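Local coordinates for PlyP35 (Listeria phage P35, PDB 6S3Y), which probably binds the Listeria cell wall through the SH3-like cell wall binding region of a phage endolysin, directing the enzyme to its substrate, at residues His111-Asp115 / Gly116-Leu120; Tyr130-Arg133 / Tyr134-Asp137. All coordinates share one frame; numbering follows the deposited sequence.

Interaction 1. Residues His111-Asp115 / Gly116-Leu120; sequences HPASD and GFYPL
The Y118 ring has one face covered by A113: the methyl CB stands 4.0 Å from the ring centroid and only 11° off the normal, a CH-pi contact in which a side chain as small as alanine's lets the loop backbone pass close over the ring. Farther along the same ring, CD2 of Y118 comes within 3.5 Å of the carbonyl oxygen of H111. The imidazole of H111 receives P119 at its edge, ND1 lying 4.1 Å from P119 CG, and the two side chains cross at about a right angle. Nearer the turn, the F117 ring has the carboxylate carbon of D115 at its edge, in plane, with carboxylate and ring turned steeply against each other.

D115 is the polar centre of the turn. Its CG sits between backbone N and carbonyl carbon (chi1 72°), which folds the short carboxylate forward over the next peptides; OD1 takes the N-H of F117 at 3.2 Å, met from well above the carboxylate plane. One water donates to both D115 OD1 and F117 O, while OD2 forms a salt bridge with K92, so both carboxylate oxygens are engaged. At G116 the backbone takes a positive phi (74°), a conformation that glycine adopts readily. A weak bond from G116 N to A113 O closes a type I beta turn from A113 to G116, part of the surface loop that carries the chain from strand 107-110 into strand 117-121, consistent with the SH3-like fold of this cell wall binding family.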
ATOM      1  N   HIS A 111     -10.948  -5.397 -14.373  1.00 21.72           N
ATOM      2  CA  HIS A 111     -10.825  -5.975 -15.733  1.00 24.61           C
ATOM      3  C   HIS A 111      -9.350  -6.071 -16.040  1.00 24.61           C
ATOM      4  O   HIS A 111      -8.594  -5.260 -15.527  1.00 22.88           O
ATOM      5  CB  HIS A 111     -11.543  -5.106 -16.786  1.00 27.73           C
ATOM      6  CG  HIS A 111     -12.982  -4.896 -16.461  1.00 30.13           C
ATOM      7  ND1 HIS A 111     -13.412  -3.845 -15.694  1.00 30.26           N
ATOM      8  CD2 HIS A 111     -14.059  -5.674 -16.688  1.00 31.26           C
ATOM      9  CE1 HIS A 111     -14.704  -3.950 -15.511  1.00 32.59           C
ATOM     10  NE2 HIS A 111     -15.125  -5.058 -16.108  1.00 33.76           N
ATOM     11  N   PRO A 112      -8.932  -7.037 -16.882  1.00 28.12           N
ATOM     12  CA  PRO A 112      -7.546  -7.167 -17.312  1.00 32.29           C
ATOM     13  C   PRO A 112      -7.027  -5.824 -17.800  1.00 32.50           C
ATOM     14  O   PRO A 112      -7.680  -5.207 -18.604  1.00 36.87           O
ATOM     15  CB  PRO A 112      -7.561  -8.164 -18.485  1.00 33.93           C
ATOM     16  CG  PRO A 112      -8.809  -8.962 -18.250  1.00 31.79           C
ATOM     17  CD  PRO A 112      -9.775  -8.060 -17.499  1.00 29.85           C
ATOM     18  N   ALA A 113      -5.881  -5.417 -17.262  1.00 39.92           N
ATOM     19  CA  ALA A 113      -5.205  -4.144 -17.576  1.00 45.98           C
ATOM     20  C   ALA A 113      -3.787  -4.492 -18.026  1.00 44.45           C
ATOM     21  O   ALA A 113      -3.014  -4.976 -17.193  1.00 39.98           O
ATOM     22  CB  ALA A 113      -5.231  -3.216 -16.383  1.00 43.25           C
ATOM     23  N   SER A 114      -3.513  -4.303 -19.319  1.00 38.47           N
ATOM     24  CA  SER A 114      -2.184  -4.512 -19.948  1.00 48.07           C
ATOM     25  C   SER A 114      -1.168  -3.538 -19.332  1.00 42.73           C
ATOM     26  O   SER A 114       0.013  -3.940 -19.241  1.00 41.01           O
ATOM     27  CB  SER A 114      -2.263  -4.331 -21.447  1.00 48.82           C
ATOM     28  OG  SER A 114      -2.429  -2.952 -21.771  1.00 58.76           O
ATOM     29  N   ASP A 115      -1.614  -2.322 -18.925  1.00 35.43           N
ATOM     30  CA  ASP A 115      -0.707  -1.284 -18.357  1.00 33.63           C
ATOM     31  C   ASP A 115      -0.602  -1.436 -16.830  1.00 31.52           C
ATOM     32  O   ASP A 115       0.090  -0.639 -16.204  1.00 35.37           O
ATOM     33  CB  ASP A 115      -1.104   0.121 -18.833  1.00 28.66           C
ATOM     34  CG  ASP A 115      -2.392   0.685 -18.229  1.00 26.79           C
ATOM     35  OD1 ASP A 115      -3.169  -0.088 -17.639  1.00 25.10           O
ATOM     36  OD2 ASP A 115      -2.588   1.913 -18.329  1.00 27.12           O
ATOM     37  N   GLY A 116      -1.256  -2.425 -16.231  1.00 31.73           N
ATOM     38  CA  GLY A 116      -1.158  -2.707 -14.784  1.00 29.42           C
ATOM     39  C   GLY A 116      -1.909  -1.714 -13.918  1.00 26.90           C
ATOM     40  O   GLY A 116      -1.770  -1.790 -12.662  1.00 24.54           O
ATOM     41  N   PHE A 117      -2.694  -0.797 -14.504  1.00 26.08           N
ATOM     42  CA  PHE A 117      -3.584   0.100 -13.720  1.00 23.48           C
ATOM     43  C   PHE A 117      -4.992  -0.471 -13.795  1.00 22.01           C
ATOM     44  O   PHE A 117      -5.707  -0.212 -14.788  1.00 23.11           O
ATOM     45  CB  PHE A 117      -3.454   1.534 -14.211  1.00 21.98           C
ATOM     46  CG  PHE A 117      -2.074   2.097 -14.009  1.00 22.96           C
ATOM     47  CD1 PHE A 117      -1.690   2.612 -12.785  1.00 23.23           C
ATOM     48  CD2 PHE A 117      -1.152   2.076 -15.045  1.00 25.05           C
ATOM     49  CE1 PHE A 117      -0.421   3.120 -12.605  1.00 25.20           C
ATOM     50  CE2 PHE A 117       0.130   2.583 -14.867  1.00 26.06           C
ATOM     51  CZ  PHE A 117       0.489   3.100 -13.649  1.00 24.09           C
ATOM     52  N   TYR A 118      -5.378  -1.228 -12.771  1.00 20.04           N
ATOM     53  CA  TYR A 118      -6.632  -2.010 -12.761  1.00 19.51           C
ATOM     54  C   TYR A 118      -7.782  -1.056 -12.460  1.00 17.85           C
ATOM     55  O   TYR A 118      -7.763  -0.344 -11.452  1.00 16.90           O
ATOM     56  CB  TYR A 118      -6.494  -3.202 -11.813  1.00 18.99           C
ATOM     57  CG  TYR A 118      -5.597  -4.271 -12.368  1.00 19.81           C
ATOM     58  CD1 TYR A 118      -4.222  -4.190 -12.208  1.00 17.96           C
ATOM     59  CD2 TYR A 118      -6.105  -5.330 -13.093  1.00 19.73           C
ATOM     60  CE1 TYR A 118      -3.379  -5.147 -12.751  1.00 19.92           C
ATOM     61  CE2 TYR A 118      -5.270  -6.303 -13.630  1.00 21.13           C
ATOM     62  CZ  TYR A 118      -3.909  -6.204 -13.466  1.00 19.19           C
ATOM     63  OH  TYR A 118      -3.105  -7.173 -13.975  1.00 24.17           O
ATOM     64  N   PRO A 119      -8.789  -0.977 -13.370  1.00 15.90           N
ATOM     65  CA  PRO A 119      -9.878  -0.024 -13.205  1.00 16.52           C
ATOM     66  C   PRO A 119     -10.934  -0.509 -12.214  1.00 15.52           C
ATOM     67  O   PRO A 119     -11.323  -1.674 -12.244  1.00 15.23           O
ATOM     68  CB  PRO A 119     -10.454   0.083 -14.623  1.00 16.30           C
ATOM     69  CG  PRO A 119     -10.196  -1.317 -15.205  1.00 16.65           C
ATOM     70  CD  PRO A 119      -8.854  -1.710 -14.644  1.00 16.76           C
ATOM     71  N   LEU A 120     -11.369   0.405 -11.359  1.00 16.39           N
ATOM     72  CA  LEU A 120     -12.465   0.181 -10.384  1.00 16.94           C
ATOM     73  C   LEU A 120     -13.538   1.229 -10.704  1.00 18.11           C
ATOM     74  O   LEU A 120     -13.259   2.456 -10.513  1.00 18.10           O
ATOM     75  CB  LEU A 120     -11.970   0.348  -8.951  1.00 17.12           C
ATOM     76  CG  LEU A 120     -10.899  -0.646  -8.513  1.00 19.45           C
ATOM     77  CD1 LEU A 120     -10.372  -0.325  -7.107  1.00 20.20           C
ATOM     78  CD2 LEU A 120     -11.439  -2.051  -8.550  1.00 18.54           C
TER
HETATM   79  O   HOH W   1      -5.657   0.919 -17.243  1.00 24.49           O

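Interaction 2. Residues Tyr130-Arg133 / Tyr134-Asp137; sequences YIPR and YMFD
P132 and M135 are joined across a short 3-10 turn, the single-turn link between the last two strands of a probably SH3-like domain. Two backbone bonds define it: M135 N to P132 O at 3.2 Å, and a weak, longer one from F136 N to R133 O.

The apolar contacts involve mostly buried residues. The pyrrolidine of P132, rigid and without an N-H to satisfy, sets CG 3.7 Å from Y134 CE2 and 4.2 Å from the centroid of that ring, an off-centre CH-pi contact, and its CD 3.9 Å from the selenium of selenomethionine M135. The branched I131 offers two carbons, CG2 4.0 Å from F136 CE2 and CG1 against M135 CB. A chi1 of 63° places the F136 ring so that R133 O lies over the centre of one face.

R133 and D137, both exposed, carry the side-chain polar contacts. R133, long enough to double back through its bend at chi2, brings CD to F136 CZ and its guanidinium to within 10° of parallel with the ring. Its NH1 makes a weak bond to F136 O at 2.7 Å and donates to a water that in turn donates to D137 OD1.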
ATOM      1  N   TYR A 130      -8.079   3.669 -10.054  1.00 17.36           N
ATOM      2  CA  TYR A 130      -7.041   2.704 -10.487  1.00 18.22           C
ATOM      3  C   TYR A 130      -6.321   2.166  -9.255  1.00 16.73           C
ATOM      4  O   TYR A 130      -6.050   2.942  -8.312  1.00 15.54           O
ATOM      5  CB  TYR A 130      -6.067   3.378 -11.461  1.00 19.54           C
ATOM      6  CG  TYR A 130      -6.755   3.921 -12.684  1.00 19.85           C
ATOM      7  CD1 TYR A 130      -7.115   3.082 -13.726  1.00 20.19           C
ATOM      8  CD2 TYR A 130      -7.066   5.269 -12.775  1.00 20.35           C
ATOM      9  CE1 TYR A 130      -7.782   3.573 -14.837  1.00 20.21           C
ATOM     10  CE2 TYR A 130      -7.744   5.771 -13.879  1.00 21.58           C
ATOM     11  CZ  TYR A 130      -8.063   4.931 -14.923  1.00 21.10           C
ATOM     12  OH  TYR A 130      -8.729   5.434 -15.995  1.00 24.44           O
ATOM     13  N   ILE A 131      -6.047   0.861  -9.299  1.00 16.88           N
ATOM     14  CA  ILE A 131      -5.299   0.128  -8.242  1.00 17.53           C
ATOM     15  C   ILE A 131      -4.201  -0.670  -8.942  1.00 17.99           C
ATOM     16  O   ILE A 131      -4.444  -1.350  -9.933  1.00 18.76           O
ATOM     17  CB  ILE A 131      -6.247  -0.726  -7.376  1.00 18.27           C
ATOM     18  CG1 ILE A 131      -5.498  -1.332  -6.182  1.00 19.95           C
ATOM     19  CG2 ILE A 131      -6.976  -1.773  -8.204  1.00 16.42           C
ATOM     20  CD1 ILE A 131      -6.403  -2.042  -5.168  1.00 20.89           C
ATOM     21  N   PRO A 132      -2.947  -0.602  -8.449  1.00 17.89           N
ATOM     22  CA  PRO A 132      -1.862  -1.421  -8.997  1.00 17.31           C
ATOM     23  C   PRO A 132      -1.970  -2.883  -8.531  1.00 19.25           C
ATOM     24  O   PRO A 132      -2.534  -3.155  -7.469  1.00 18.33           O
ATOM     25  CB  PRO A 132      -0.620  -0.721  -8.446  1.00 17.81           C
ATOM     26  CG  PRO A 132      -1.080  -0.155  -7.115  1.00 17.77           C
ATOM     27  CD  PRO A 132      -2.511   0.262  -7.338  1.00 18.30           C
ATOM     28  N   ARG A 133      -1.407  -3.792  -9.336  1.00 18.54           N
ATOM     29  CA  ARG A 133      -1.496  -5.257  -9.148  1.00 19.39           C
ATOM     30  C   ARG A 133      -1.087  -5.666  -7.736  1.00 18.94           C
ATOM     31  O   ARG A 133      -1.727  -6.591  -7.174  1.00 18.87           O
ATOM     32  CB  ARG A 133      -0.609  -5.978 -10.183  1.00 21.54           C
ATOM     33  CG  ARG A 133      -0.731  -7.488 -10.162  1.00 21.67           C
ATOM     34  CD  ARG A 133      -2.149  -7.984 -10.393  1.00 24.01           C
ATOM     35  NE  ARG A 133      -2.259  -9.429 -10.233  1.00 26.49           N
ATOM     36  CZ  ARG A 133      -2.354 -10.042  -9.061  1.00 24.47           C
ATOM     37  NH1 ARG A 133      -2.424  -9.360  -7.929  1.00 23.37           N
ATOM     38  NH2 ARG A 133      -2.383 -11.359  -9.045  1.00 24.54           N
ATOM     39  N   TYR A 134      -0.085  -5.008  -7.158  1.00 18.06           N
ATOM     40  CA  TYR A 134       0.572  -5.473  -5.906  1.00 19.22           C
ATOM     41  C   TYR A 134      -0.321  -5.253  -4.690  1.00 17.68           C
ATOM     42  O   TYR A 134       0.016  -5.738  -3.622  1.00 18.88           O
ATOM     43  CB  TYR A 134       1.978  -4.853  -5.731  1.00 17.20           C
ATOM     44  CG  TYR A 134       2.032  -3.382  -5.428  1.00 17.15           C
ATOM     45  CD1 TYR A 134       1.909  -2.913  -4.135  1.00 17.89           C
ATOM     46  CD2 TYR A 134       2.309  -2.447  -6.419  1.00 16.24           C
ATOM     47  CE1 TYR A 134       1.986  -1.561  -3.836  1.00 16.58           C
ATOM     48  CE2 TYR A 134       2.404  -1.095  -6.130  1.00 17.42           C
ATOM     49  CZ  TYR A 134       2.219  -0.646  -4.844  1.00 17.38           C
ATOM     50  OH  TYR A 134       2.333   0.687  -4.558  1.00 17.49           O
HETATM   51  N   MSE A 135      -1.462  -4.572  -4.834  1.00 15.68           N
HETATM   52  CA  MSE A 135      -2.286  -4.283  -3.662  1.00 15.15           C
HETATM   53  C   MSE A 135      -3.445  -5.271  -3.493  1.00 16.29           C
HETATM   54  O   MSE A 135      -4.211  -5.128  -2.532  1.00 16.19           O
HETATM   55  CB  MSE A 135      -2.823  -2.852  -3.702  1.00 14.88           C
HETATM   56  CG  MSE A 135      -1.732  -1.822  -3.547  1.00 13.72           C
HETATM   57 SE   MSE A 135      -2.417  -0.017  -3.415  0.82 12.49          SE
HETATM   58  CE  MSE A 135      -1.096   0.786  -2.310  1.00 17.07           C
ATOM     59  N   PHE A 136      -3.559  -6.265  -4.372  1.00 14.84           N
ATOM     60  CA  PHE A 136      -4.682  -7.189  -4.257  1.00 17.41           C
ATOM     61  C   PHE A 136      -4.279  -8.616  -4.680  1.00 16.63           C
ATOM     62  O   PHE A 136      -3.261  -8.823  -5.376  1.00 15.09           O
ATOM     63  CB  PHE A 136      -5.879  -6.708  -5.097  1.00 15.95           C
ATOM     64  CG  PHE A 136      -5.660  -6.641  -6.589  1.00 16.59           C
ATOM     65  CD1 PHE A 136      -5.803  -7.767  -7.384  1.00 15.73           C
ATOM     66  CD2 PHE A 136      -5.354  -5.437  -7.209  1.00 15.97           C
ATOM     67  CE1 PHE A 136      -5.629  -7.685  -8.765  1.00 18.49           C
ATOM     68  CE2 PHE A 136      -5.181  -5.365  -8.588  1.00 17.47           C
ATOM     69  CZ  PHE A 136      -5.306  -6.479  -9.374  1.00 17.38           C
ATOM     70  N   ASP A 137      -5.117  -9.575  -4.284  1.00 18.96           N
ATOM     71  CA  ASP A 137      -5.050 -10.987  -4.742  1.00 19.58           C
ATOM     72  C   ASP A 137      -6.263 -11.303  -5.633  1.00 18.97           C
ATOM     73  O   ASP A 137      -7.316 -10.673  -5.483  1.00 20.59           O
ATOM     74  CB  ASP A 137      -4.962 -11.928  -3.545  1.00 19.98           C
ATOM     75  CG  ASP A 137      -3.612 -11.899  -2.836  1.00 23.57           C
ATOM     76  OD1 ASP A 137      -2.552 -11.783  -3.541  1.00 24.95           O
ATOM     77  OD2 ASP A 137      -3.629 -11.985  -1.604  1.00 21.76           O
TER
HETATM   78  O   HOH W   2      -1.525 -11.469  -6.099  1.00 21.01           O

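Overall arrangement
From the N-terminal side, strand 107-110 leads into interaction 1, which closes the loop before strand 117-121. That strand then pairs antiparallel with strand 128-132, whose end runs into interaction 2, the turn that delivers the chain to strand 136-137 beside strand 6-17. The two contacts are in series, neither nested nor crossed, with centres about 9 Å apart. They meet where the strands pair: Y118 N probably bonds to I131 O, and the Y118 ring packs edge-to-face with F136. Together they tie the two-stranded sheet to the four-stranded one, which includes strands 6-17, 107-110 and 136-137.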